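Local coordinates for hypothetical signal peptide protein (Sinorhizobium meliloti, PDB 3PJY) that is of unknown function, belongs to the DUF192 family and has been put forward as a putative transcription regulator, at residues R33-G36 and L37-R41. Numbering follows the deposited sequence.
Sequences REQG and LMYRR
A single water joins Gln35, Gly36, Met38 and Arg40 where helix 30-35 gives way to the loop leading to strand 47-53. It donates to two carbonyl oxygens, Gly36 O and Met38 O, each 2.9 Å away, and accepts a longer bond from Gln35 NE2; a weak one comes from Arg40 NE. Gln35 reaches it because CG stands anti to the backbone N (chi1 167°) and the chain then bends at chi2, which carries the amide back over the turn. There Gln35 NE2 also lies near the ring plane of Tyr39, at the edge, 4.2 Å from Tyr39 CD2.

The water spans two tight turns of the backbone. Met38 N bonds to Gln35 O at 2.9 Å, closing a type II' turn in which Gly36 leaves the helix with positive phi, a conformation that favours glycine. A type II turn from Leu37 to Arg40 overlaps it, sharing Leu37 and Met38; its closing bond, Arg40 N to Leu37 O, is weak. Selenomethionine Met38 is extended beyond CG and runs back along the end of the helix, its CE 3.5 Å from Glu34 O.

Leu37 is buried against Met43 and Met49, and its CD2 lies 3.5 Å above the plane of the Arg40 guanidinium, offset toward its rim. Arg40 is held further by a salt bridge to Glu25. Two short bonds to carbonyls hold the water, with a longer one from the Gln35 amide and a weak fourth from Arg40, consistent with an ordered water that ties the overlapping turns together.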
ATOM      1  N   ARG B  33      -3.980 -22.240   8.712  1.00 13.64           N
ATOM      2  CA  ARG B  33      -4.530 -21.432   9.809  1.00 13.28           C
ATOM      3  C   ARG B  33      -3.955 -21.899  11.145  1.00 14.34           C
ATOM      4  O   ARG B  33      -3.666 -21.059  11.981  1.00 14.16           O
ATOM      5  CB  ARG B  33      -6.040 -21.519   9.814  1.00 12.41           C
ATOM      6  CG  ARG B  33      -6.680 -20.880   8.634  1.00 15.76           C
ATOM      7  CD  ARG B  33      -8.249 -20.783   8.700  1.00 20.16           C
ATOM      8  NE  ARG B  33      -8.910 -21.963   9.275  1.00 24.01           N
ATOM      9  CZ  ARG B  33      -9.521 -22.944   8.657  1.00 23.13           C
ATOM     10  NH1 ARG B  33      -9.617 -22.998   7.365  1.00 27.79           N
ATOM     11  NH2 ARG B  33     -10.070 -23.912   9.377  1.00 32.02           N
ATOM     12  N   GLU B  34      -3.781 -23.203  11.320  1.00 13.60           N
ATOM     13  CA  GLU B  34      -3.240 -23.734  12.589  1.00 13.66           C
ATOM     14  C   GLU B  34      -1.761 -23.419  12.713  1.00 16.13           C
ATOM     15  O   GLU B  34      -1.277 -23.109  13.811  1.00 17.61           O
ATOM     16  CB  GLU B  34      -3.500 -25.206  12.719  1.00 16.79           C
ATOM     17  CG  GLU B  34      -5.005 -25.405  12.800  1.00 20.08           C
ATOM     18  CD  GLU B  34      -5.414 -26.861  12.757  1.00 30.31           C
ATOM     19  OE1 GLU B  34      -4.537 -27.741  12.644  1.00 32.14           O
ATOM     20  OE2 GLU B  34      -6.629 -27.095  12.875  1.00 33.22           O
ATOM     21  N   GLN B  35      -1.010 -23.534  11.622  1.00 13.95           N
ATOM     22  CA  GLN B  35       0.441 -23.273  11.663  1.00 13.09           C
ATOM     23  C   GLN B  35       0.698 -21.797  11.861  1.00 14.89           C
ATOM     24  O   GLN B  35       1.682 -21.445  12.495  1.00 17.37           O
ATOM     25  CB  GLN B  35       1.058 -23.732  10.351  1.00 15.23           C
ATOM     26  CG  GLN B  35       2.502 -23.301  10.015  1.00 17.68           C
ATOM     27  CD  GLN B  35       3.570 -24.135  10.678  1.00 18.44           C
ATOM     28  OE1 GLN B  35       3.345 -25.243  11.106  1.00 21.25           O
ATOM     29  NE2 GLN B  35       4.760 -23.577  10.717  1.00 20.04           N
ATOM     30  N   GLY B  36      -0.169 -20.944  11.314  1.00 13.80           N
ATOM     31  CA  GLY B  36       0.007 -19.523  11.481  1.00 14.21           C
ATOM     32  C   GLY B  36       1.449 -19.102  11.193  1.00 13.72           C
ATOM     33  O   GLY B  36       2.031 -19.490  10.189  1.00 14.79           O
ATOM     34  N   LEU B  37       2.010 -18.291  12.074  1.00 14.61           N
ATOM     35  CA  LEU B  37       3.373 -17.792  11.969  1.00 11.61           C
ATOM     36  C   LEU B  37       4.304 -18.550  12.932  1.00 14.62           C
ATOM     37  O   LEU B  37       5.393 -18.052  13.276  1.00 16.64           O
ATOM     38  CB  LEU B  37       3.382 -16.286  12.251  1.00 14.96           C
ATOM     39  CG  LEU B  37       2.650 -15.471  11.200  1.00 15.15           C
ATOM     40  CD1 LEU B  37       2.450 -14.011  11.697  1.00 15.82           C
ATOM     41  CD2 LEU B  37       3.464 -15.426   9.868  1.00 15.13           C
HETATM   42  N   MSE B  38       3.924 -19.769  13.278  1.00 15.23           N
HETATM   43  CA  MSE B  38       4.767 -20.597  14.140  1.00 14.56           C
HETATM   44  C   MSE B  38       6.158 -20.691  13.572  1.00 16.38           C
HETATM   45  O   MSE B  38       6.340 -20.778  12.359  1.00 15.97           O
HETATM   46  CB  MSE B  38       4.216 -22.033  14.274  1.00 15.52           C
HETATM   47  CG  MSE B  38       2.956 -22.161  15.107  1.00 14.04           C
HETATM   48 SE   MSE B  38       2.496 -24.019  15.198  0.75 16.65          SE
HETATM   49  CE  MSE B  38       0.931 -23.875  16.352  1.00 20.49           C
ATOM     50  N   TYR B  39       7.127 -20.692  14.474  1.00 15.39           N
ATOM     51  CA  TYR B  39       8.555 -20.896  14.182  1.00 15.81           C
ATOM     52  C   TYR B  39       9.268 -19.804  13.411  1.00 16.62           C
ATOM     53  O   TYR B  39      10.473 -19.760  13.477  1.00 19.36           O
ATOM     54  CB  TYR B  39       8.823 -22.261  13.534  1.00 15.87           C
ATOM     55  CG  TYR B  39       8.347 -23.393  14.410  1.00 17.01           C
ATOM     56  CD1 TYR B  39       9.022 -23.708  15.557  1.00 22.20           C
ATOM     57  CD2 TYR B  39       7.234 -24.134  14.075  1.00 18.29           C
ATOM     58  CE1 TYR B  39       8.601 -24.741  16.375  1.00 19.56           C
ATOM     59  CE2 TYR B  39       6.815 -25.181  14.902  1.00 17.26           C
ATOM     60  CZ  TYR B  39       7.490 -25.457  16.026  1.00 19.99           C
ATOM     61  OH  TYR B  39       7.098 -26.472  16.872  1.00 28.77           O
ATOM     62  N   ARG B  40       8.567 -18.912  12.717  1.00 16.09           N
ATOM     63  CA  ARG B  40       9.223 -17.829  11.999  1.00 17.65           C
ATOM     64  C   ARG B  40       9.993 -16.949  12.944  1.00 17.90           C
ATOM     65  O   ARG B  40       9.528 -16.648  14.070  1.00 17.04           O
ATOM     66  CB  ARG B  40       8.199 -17.020  11.245  1.00 18.45           C
ATOM     67  CG  ARG B  40       7.568 -17.887  10.190  1.00 22.24           C
ATOM     68  CD  ARG B  40       6.934 -17.058   9.192  1.00 30.65           C
ATOM     69  NE  ARG B  40       6.092 -17.852   8.316  1.00 25.58           N
ATOM     70  CZ  ARG B  40       5.481 -17.306   7.271  1.00 22.42           C
ATOM     71  NH1 ARG B  40       5.665 -16.028   7.030  1.00 21.93           N
ATOM     72  NH2 ARG B  40       4.719 -18.053   6.494  1.00 25.28           N
ATOM     73  N   ARG B  41      11.181 -16.538  12.515  0.50 18.00           N
ATOM     74  CA  ARG B  41      12.016 -15.714  13.383  0.50 18.53           C
ATOM     75  C   ARG B  41      11.980 -14.235  12.996  0.50 18.98           C
ATOM     76  O   ARG B  41      12.365 -13.353  13.773  0.50 20.25           O
ATOM     77  CB  ARG B  41      13.452 -16.263  13.418  0.50 20.85           C
ATOM     78  CG  ARG B  41      13.536 -17.776  13.702  0.50 18.46           C
ATOM     79  CD  ARG B  41      12.849 -18.208  15.020  0.50 22.95           C
ATOM     80  NE  ARG B  41      13.598 -19.271  15.683  0.50 29.93           N
ATOM     81  CZ  ARG B  41      13.325 -20.575  15.659  0.50 28.78           C
ATOM     82  NH1 ARG B  41      14.132 -21.377  16.309  0.50 28.73           N
ATOM     83  NH2 ARG B  41      12.294 -21.091  14.988  0.50 18.75           N
TER
HETATM   84  O   HOH W   1       4.735 -20.408   9.913  1.00 20.05           O